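Pentafunctional AROM polypeptide (Schizosaccharomyces pombe, PDB 5SWV) carries the dehydroquinate dehydratase and shikimate dehydrogenase domains of a five-activity enzyme that catalyses successive steps of the shikimate pathway. Local coordinates at residues D24-L29 with I65-C70; H140-T145 with F201-F206; S390-G395 with D419-I424. All coordinates share one frame; numbering follows the deposited sequence.

Contact 1: residues D24-L29 with I65-C70; sequences DALPTL and ISLLRC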
# COMPACT_ATOMS: atom_id res chain seq x y z
N ASP A 24 -14.08 13.52 6.65
CA ASP A 24 -13.50 14.57 5.79
C ASP A 24 -12.34 14.03 4.96
O ASP A 24 -12.04 14.56 3.90
CB ASP A 24 -13.01 15.77 6.62
CG ASP A 24 -14.09 16.37 7.50
OD1 ASP A 24 -15.29 16.16 7.22
OD2 ASP A 24 -13.74 17.08 8.48
N ALA A 25 -11.66 13.01 5.47
CA ALA A 25 -10.54 12.40 4.79
C ALA A 25 -10.95 11.44 3.67
O ALA A 25 -10.21 11.30 2.69
CB ALA A 25 -9.67 11.66 5.79
N LEU A 26 -12.11 10.80 3.83
CA LEU A 26 -12.47 9.63 3.02
C LEU A 26 -12.53 9.87 1.51
O LEU A 26 -11.96 9.09 0.77
CB LEU A 26 -13.77 8.99 3.48
CG LEU A 26 -13.81 8.33 4.85
CD1 LEU A 26 -15.17 7.67 5.05
CD2 LEU A 26 -12.67 7.33 5.07
N PRO A 27 -13.22 10.93 1.05
CA PRO A 27 -13.26 11.09 -0.41
C PRO A 27 -11.90 10.98 -1.11
O PRO A 27 -11.74 10.17 -2.01
CB PRO A 27 -13.87 12.48 -0.59
CG PRO A 27 -14.75 12.65 0.61
CD PRO A 27 -14.08 11.90 1.74
N THR A 28 -10.92 11.75 -0.64
CA THR A 28 -9.58 11.84 -1.25
C THR A 28 -8.49 10.96 -0.59
O THR A 28 -7.31 11.09 -0.92
CB THR A 28 -9.10 13.29 -1.15
OG1 THR A 28 -9.00 13.67 0.24
CG2 THR A 28 -10.05 14.21 -1.89
N LEU A 29 -8.88 10.07 0.32
CA LEU A 29 -7.94 9.25 1.11
C LEU A 29 -6.94 8.46 0.28
O LEU A 29 -5.80 8.26 0.69
CB LEU A 29 -8.70 8.26 2.00
CG LEU A 29 -7.84 7.44 2.98
CD1 LEU A 29 -7.38 8.31 4.13
CD2 LEU A 29 -8.59 6.22 3.50
N ILE A 65 -11.48 5.71 14.43
CA ILE A 65 -10.39 4.80 14.08
C ILE A 65 -10.88 3.63 13.23
O ILE A 65 -10.20 3.24 12.27
CB ILE A 65 -9.65 4.25 15.33
CG1 ILE A 65 -8.96 5.38 16.11
CG2 ILE A 65 -8.62 3.17 14.95
CD1 ILE A 65 -8.07 6.28 15.28
N SER A 66 -12.03 3.06 13.57
CA SER A 66 -12.56 1.94 12.79
C SER A 66 -13.05 2.42 11.42
O SER A 66 -12.82 1.75 10.42
CB SER A 66 -13.63 1.12 13.54
OG SER A 66 -14.53 1.95 14.23
N LEU A 67 -13.69 3.59 11.38
CA LEU A 67 -14.13 4.19 10.11
C LEU A 67 -12.97 4.30 9.11
O LEU A 67 -13.14 4.07 7.91
CB LEU A 67 -14.78 5.56 10.34
CG LEU A 67 -15.40 6.31 9.16
CD1 LEU A 67 -16.53 5.51 8.52
CD2 LEU A 67 -15.93 7.67 9.60
N LEU A 68 -11.78 4.62 9.62
CA LEU A 68 -10.58 4.72 8.79
C LEU A 68 -10.09 3.34 8.37
O LEU A 68 -9.78 3.11 7.18
CB LEU A 68 -9.49 5.48 9.55
CG LEU A 68 -8.09 5.52 8.95
CD1 LEU A 68 -8.12 6.30 7.65
CD2 LEU A 68 -7.10 6.10 9.94
N ARG A 69 -10.02 2.41 9.32
CA ARG A 69 -9.63 1.02 9.03
C ARG A 69 -10.48 0.31 7.96
O ARG A 69 -9.99 -0.59 7.32
CB ARG A 69 -9.62 0.17 10.31
CG ARG A 69 -8.38 0.36 11.17
CD ARG A 69 -7.95 -0.99 11.70
NE ARG A 69 -6.79 -0.96 12.59
CZ ARG A 69 -5.50 -0.92 12.22
NH1 ARG A 69 -5.12 -0.85 10.94
NH2 ARG A 69 -4.56 -0.93 13.17
N CYS A 70 -11.72 0.73 7.78
CA CYS A 70 -12.57 0.25 6.69
C CYS A 70 -12.26 0.90 5.33
O CYS A 70 -12.83 0.48 4.32
CB CYS A 70 -14.07 0.44 7.02
SG CYS A 70 -14.70 -0.76 8.24

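Contact 2: residues H140-T145 with F201-F206; sequences HDLSGT and FNMGRF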
# COMPACT_ATOMS: atom_id res chain seq x y z
N HIS A 140 9.77 16.29 22.01
CA HIS A 140 9.93 17.42 21.12
C HIS A 140 10.49 18.63 21.91
O HIS A 140 9.88 19.06 22.90
CB HIS A 140 8.57 17.77 20.50
CG HIS A 140 8.00 16.69 19.61
ND1 HIS A 140 7.41 15.54 20.11
CD2 HIS A 140 7.91 16.61 18.26
CE1 HIS A 140 7.00 14.79 19.10
NE2 HIS A 140 7.29 15.41 17.97
N ASP A 141 11.64 19.16 21.51
CA ASP A 141 12.21 20.36 22.15
C ASP A 141 11.83 21.62 21.37
O ASP A 141 12.57 22.10 20.50
CB ASP A 141 13.73 20.26 22.31
CG ASP A 141 14.35 21.53 22.88
OD1 ASP A 141 13.72 22.17 23.75
OD2 ASP A 141 15.48 21.89 22.45
N LEU A 142 10.68 22.17 21.70
CA LEU A 142 10.22 23.41 21.10
C LEU A 142 11.18 24.60 21.33
O LEU A 142 11.25 25.47 20.49
CB LEU A 142 8.80 23.75 21.59
CG LEU A 142 7.68 23.35 20.62
CD1 LEU A 142 7.80 21.90 20.17
CD2 LEU A 142 6.31 23.62 21.24
N SER A 143 11.91 24.59 22.45
CA SER A 143 12.85 25.66 22.81
C SER A 143 14.04 25.80 21.85
O SER A 143 14.64 26.87 21.76
CB SER A 143 13.38 25.45 24.24
OG SER A 143 14.46 24.52 24.26
N GLY A 144 14.42 24.72 21.18
CA GLY A 144 15.63 24.74 20.37
C GLY A 144 16.92 24.98 21.14
O GLY A 144 17.91 25.40 20.56
N THR A 145 16.94 24.68 22.44
CA THR A 145 18.12 24.91 23.27
C THR A 145 18.85 23.63 23.63
O THR A 145 19.89 23.70 24.26
CB THR A 145 17.75 25.62 24.59
OG1 THR A 145 17.05 24.72 25.46
CG2 THR A 145 16.89 26.86 24.31
N PHE A 201 15.00 14.14 13.84
CA PHE A 201 15.07 15.31 12.97
C PHE A 201 14.82 16.59 13.75
O PHE A 201 14.52 16.55 14.93
CB PHE A 201 14.08 15.21 11.81
CG PHE A 201 12.65 15.11 12.24
CD1 PHE A 201 12.09 13.88 12.59
CD2 PHE A 201 11.83 16.23 12.25
CE1 PHE A 201 10.76 13.78 12.97
CE2 PHE A 201 10.48 16.13 12.61
CZ PHE A 201 9.96 14.91 12.99
N ASN A 202 14.97 17.72 13.06
CA ASN A 202 14.65 19.02 13.60
C ASN A 202 13.48 19.58 12.83
O ASN A 202 13.49 19.58 11.59
CB ASN A 202 15.82 19.98 13.46
CG ASN A 202 17.04 19.53 14.25
OD1 ASN A 202 16.94 19.21 15.43
ND2 ASN A 202 18.20 19.53 13.60
N MET A 203 12.47 20.04 13.56
CA MET A 203 11.41 20.82 12.96
C MET A 203 11.88 22.26 12.77
O MET A 203 12.99 22.62 13.18
CB MET A 203 10.12 20.70 13.78
CG MET A 203 10.12 21.30 15.18
SD MET A 203 8.60 21.01 16.13
CE MET A 203 8.16 19.34 15.72
N GLY A 204 11.05 23.07 12.12
CA GLY A 204 11.42 24.42 11.72
C GLY A 204 11.82 24.41 10.27
O GLY A 204 12.30 23.40 9.76
N ARG A 205 11.63 25.54 9.59
CA ARG A 205 12.08 25.69 8.21
C ARG A 205 13.58 25.50 8.06
O ARG A 205 14.02 24.99 7.03
CB ARG A 205 11.71 27.06 7.65
CG ARG A 205 10.21 27.25 7.52
CD ARG A 205 9.83 28.54 6.78
NE ARG A 205 8.56 28.36 6.07
CZ ARG A 205 8.39 27.57 5.00
NH1 ARG A 205 7.18 27.46 4.46
NH2 ARG A 205 9.40 26.87 4.45
N PHE A 206 14.35 25.89 9.07
CA PHE A 206 15.79 25.63 9.10
C PHE A 206 16.11 24.14 9.25
O PHE A 206 17.16 23.68 8.81
CB PHE A 206 16.50 26.36 10.26
CG PHE A 206 16.67 27.85 10.07
CD1 PHE A 206 17.39 28.37 8.99
CD2 PHE A 206 16.21 28.75 11.06
CE1 PHE A 206 17.60 29.75 8.87
CE2 PHE A 206 16.42 30.12 10.93
CZ PHE A 206 17.11 30.62 9.83

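Contact 3: residues S390-G395 with D419-I424; sequences SLHRLG and DYNIHI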
# COMPACT_ATOMS: atom_id res chain seq x y z
N SER A 390 -6.67 -14.91 -6.76
CA SER A 390 -7.12 -13.62 -6.23
C SER A 390 -8.42 -13.77 -5.44
O SER A 390 -8.52 -13.27 -4.33
CB SER A 390 -7.29 -12.58 -7.35
OG SER A 390 -6.04 -12.27 -7.94
N LEU A 391 -9.41 -14.46 -6.00
CA LEU A 391 -10.68 -14.59 -5.28
C LEU A 391 -10.49 -15.36 -3.98
O LEU A 391 -11.01 -14.96 -2.95
CB LEU A 391 -11.78 -15.23 -6.15
CG LEU A 391 -12.27 -14.33 -7.29
CD1 LEU A 391 -13.39 -14.98 -8.08
CD2 LEU A 391 -12.74 -12.99 -6.76
N HIS A 392 -9.68 -16.40 -4.04
CA HIS A 392 -9.38 -17.19 -2.86
C HIS A 392 -8.68 -16.34 -1.81
O HIS A 392 -9.02 -16.39 -0.63
CB HIS A 392 -8.53 -18.43 -3.20
CG HIS A 392 -8.39 -19.39 -2.07
ND1 HIS A 392 -7.40 -19.28 -1.12
CD2 HIS A 392 -9.13 -20.47 -1.71
CE1 HIS A 392 -7.53 -20.25 -0.23
NE2 HIS A 392 -8.58 -20.98 -0.56
N ARG A 393 -7.72 -15.53 -2.25
CA ARG A 393 -6.95 -14.71 -1.32
C ARG A 393 -7.79 -13.63 -0.66
O ARG A 393 -7.48 -13.23 0.44
CB ARG A 393 -5.76 -14.08 -2.04
CG ARG A 393 -4.73 -13.47 -1.12
CD ARG A 393 -3.34 -13.53 -1.73
NE ARG A 393 -2.53 -12.44 -1.21
CZ ARG A 393 -1.75 -12.49 -0.14
NH1 ARG A 393 -1.62 -13.61 0.57
NH2 ARG A 393 -1.08 -11.40 0.22
N LEU A 394 -8.84 -13.18 -1.33
CA LEU A 394 -9.78 -12.23 -0.75
C LEU A 394 -10.82 -12.90 0.14
O LEU A 394 -11.67 -12.21 0.68
CB LEU A 394 -10.53 -11.48 -1.87
CG LEU A 394 -9.75 -10.59 -2.84
CD1 LEU A 394 -10.40 -10.51 -4.22
CD2 LEU A 394 -9.59 -9.19 -2.30
N GLY A 395 -10.79 -14.23 0.28
CA GLY A 395 -11.65 -14.94 1.23
C GLY A 395 -12.92 -15.58 0.67
O GLY A 395 -13.73 -16.08 1.45
N ASP A 419 -8.95 -28.85 -1.60
CA ASP A 419 -9.82 -28.04 -0.74
C ASP A 419 -9.65 -26.55 -1.01
O ASP A 419 -9.82 -25.77 -0.08
CB ASP A 419 -9.52 -28.35 0.73
CG ASP A 419 -8.18 -27.78 1.20
OD1 ASP A 419 -7.21 -27.72 0.39
OD2 ASP A 419 -8.12 -27.39 2.39
N TYR A 420 -9.36 -26.15 -2.25
CA TYR A 420 -9.23 -24.73 -2.59
C TYR A 420 -10.57 -24.04 -2.97
O TYR A 420 -10.56 -22.96 -3.58
CB TYR A 420 -8.20 -24.55 -3.73
CG TYR A 420 -7.43 -23.24 -3.68
CD1 TYR A 420 -6.59 -22.95 -2.61
CD2 TYR A 420 -7.52 -22.31 -4.72
CE1 TYR A 420 -5.87 -21.76 -2.57
CE2 TYR A 420 -6.80 -21.12 -4.69
CZ TYR A 420 -5.98 -20.85 -3.61
OH TYR A 420 -5.26 -19.67 -3.55
N ASN A 421 -11.69 -24.67 -2.62
CA ASN A 421 -13.01 -24.13 -2.78
C ASN A 421 -13.47 -23.97 -4.21
O ASN A 421 -14.44 -23.25 -4.46
CB ASN A 421 -13.15 -22.78 -2.07
CG ASN A 421 -12.71 -22.84 -0.62
OD1 ASN A 421 -12.91 -23.84 0.06
ND2 ASN A 421 -12.10 -21.75 -0.14
N ILE A 422 -12.82 -24.65 -5.14
CA ILE A 422 -13.21 -24.55 -6.54
C ILE A 422 -14.36 -25.51 -6.78
O ILE A 422 -14.27 -26.67 -6.41
CB ILE A 422 -12.05 -24.88 -7.50
CG1 ILE A 422 -10.88 -23.92 -7.23
CG2 ILE A 422 -12.50 -24.73 -8.96
CD1 ILE A 422 -9.60 -24.28 -7.96
N HIS A 423 -15.45 -25.02 -7.38
CA HIS A 423 -16.61 -25.82 -7.76
C HIS A 423 -16.88 -25.63 -9.23
O HIS A 423 -17.33 -24.57 -9.65
CB HIS A 423 -17.82 -25.41 -6.93
CG HIS A 423 -17.62 -25.63 -5.47
ND1 HIS A 423 -17.62 -26.89 -4.90
CD2 HIS A 423 -17.33 -24.77 -4.47
CE1 HIS A 423 -17.37 -26.79 -3.61
NE2 HIS A 423 -17.20 -25.51 -3.32
N ILE A 424 -16.60 -26.66 -10.03
CA ILE A 424 -16.75 -26.59 -11.48
C ILE A 424 -18.23 -26.69 -11.85
O ILE A 424 -18.98 -27.41 -11.22
CB ILE A 424 -15.93 -27.71 -12.17
CG1 ILE A 424 -14.43 -27.47 -11.96
CG2 ILE A 424 -16.24 -27.79 -13.66
CD1 ILE A 424 -13.57 -28.69 -12.19
O HOH W 1 -9.30 -23.19 1.11

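Contact 1: residues D24-L29 with I65-C70
Two pairs of leucines make this contact, Leu26 against Leu67 and Leu29 against Leu68, and each pair meets through methyl groups. The outer CD1 methyls of Leu26 and Leu67 touch at 4.3 Å. The side chains of Leu29 and Leu68 run at about a right angle, and one branch of Leu68 faces the fork of Leu29. Its CD1 lies 4.1 Å from CD1 of Leu29 and 4.2 Å from CD2 of Leu29, so the two methyls of that fork share it almost equally. Torsions account for this reach, because the CB of Leu68 leaves its helix alongside 24-29 and CG lies opposite the backbone N (chi1 171°), which brings the branch round to Leu29. Leu67 behaves likewise, its end coming closer than the direction of its CB suggests. The contact belongs to the helical layer of the TIM barrel of type I dehydroquinases. Segment 24-29 lies in the chain between strands 13-17 and 38-42, and helix 58-69 between strands 38-42 and 76-79, so neighbouring parts of the barrel's outer layer are joined here. The inner pair is the buried one: Leu68 also packs on Val41 and Ile76 of the barrel strands, whereas Leu26 and Leu67 are partly exposed. A type I beta turn from Leu26 to Leu29 is consistent with both facing the helix, and Leu29 N donates to Leu26 O at 3.3 Å. The backbones stay well apart, with 7.8 Å between CA of Leu26 and CA of Leu68, and the 157 Å² buried in total comes almost wholly from the four leucines. Leu67 and Leu68 also touch Ile22 of helix 22-25, which extends the apolar seam along the chain.

Contact 2: residues H140-T145 with F201-F206
The imidazole of His140 meets segment 201-206 at its edge and not over a face: CE of Met203 lies near the ring plane, 3.7 Å from CD2 of His140. The second flat group, the carboxylate of Asp141, works within its own loop. Its OD1 accepts from OG of Ser143, on the syn side facing the other oxygen, and OD2 accepts from the backbone N of Trp146. Ser143 OG in turn accepts from the backbone N of Thr145 at 3.1 Å, an ST turn that adds to the type I turn from Asp141 to Gly144. Met203 crosses His140 at about a right angle, and a bend at its far torsion (chi3 39°) carries the methyl to the ring edge. The sulfur lies beside the other partner, with SD of Met203 4.2 Å from CD1 of Leu142. Both segments sit at the C-terminal ends of parallel barrel strands, 134-140 and 198-203, the end at which TIM barrels carry their active sites. Strand 167-173 runs between them; its Val171 touches both His140 and Met203, while Lys169 touches His140. A triethylene glycol molecule lies near Leu142. Chemically, the methionine offers the imidazole a weakly polar methyl at a carbon edge, while ND1 of His140 is hydrogen-bonded to a different partner, so packing and polar fixing of the ring use separate atoms.

Contact 3: residues S390-G395 with D419-I424
His392 meets two residues of 419-424, Tyr420 and Asn421. Just before them, a water links Asp419 to it, donating to the backbone carbonyl Asp419 O at 2.9 Å and lying in the imidazole plane, 2.9 Å from NE2 of His392. Tyr420 follows and supplies the main contact, a face-to-face stack on His392 with ring centroids 3.5 Å and planes 14° apart. The overlap is close to centred: CE1 of Tyr420 stands over the middle of the imidazole, and CD2 of His392 over the middle of the phenol ring. On the helix side, His392 has CG opposite its backbone N (chi1 -170°), extending from the last turn of helix 382-393 so that the imidazole lies against one face of the tyrosine ring. Next comes Asn421, whose ND2 approaches obliquely, 3.6 Å from CD2 of His392, with amide and ring planes inclined by 26°. Ile422 opens strand 422-426 and turns to Ile388 of the same helix and Leu401 of strand 398-403. Strand 422-426 is an outermost strand of a parallel sheet in 3-2-1-4-5-6 order, the Rossmann topology expected of the dinucleotide-binding domain of shikimate dehydrogenase. A Schellman motif ends the helix at Gly395, its N bonded to His392 O at 2.9 Å. The stack thus opposes tilting of the ring about CB-CG, and the in-plane water at NE2 probably adds a restraint on the same turn.

Overall arrangement
Contacts 1 and 2 belong to the dehydroquinase barrel yet sit in different layers: contact 1 joins outer helical elements, whereas contact 2 lies at the strand ends. Their centres are 31 Å apart. Contact 3 joins the end of helix 382-393 to the loop before edge strand 422-426 in the Rossmann-like domain, 53 Å from contact 2 between centres and across the chain's middle. Burial and chemistry differ together. The partly buried contact 1 is purely aliphatic; contact 2, a buried one, sets a thioether against an imidazole edge beside a hydrogen-bonded loop; contact 3, at the surface, uses aromatic stacking and water. No two share a helix or strand, and none touches another.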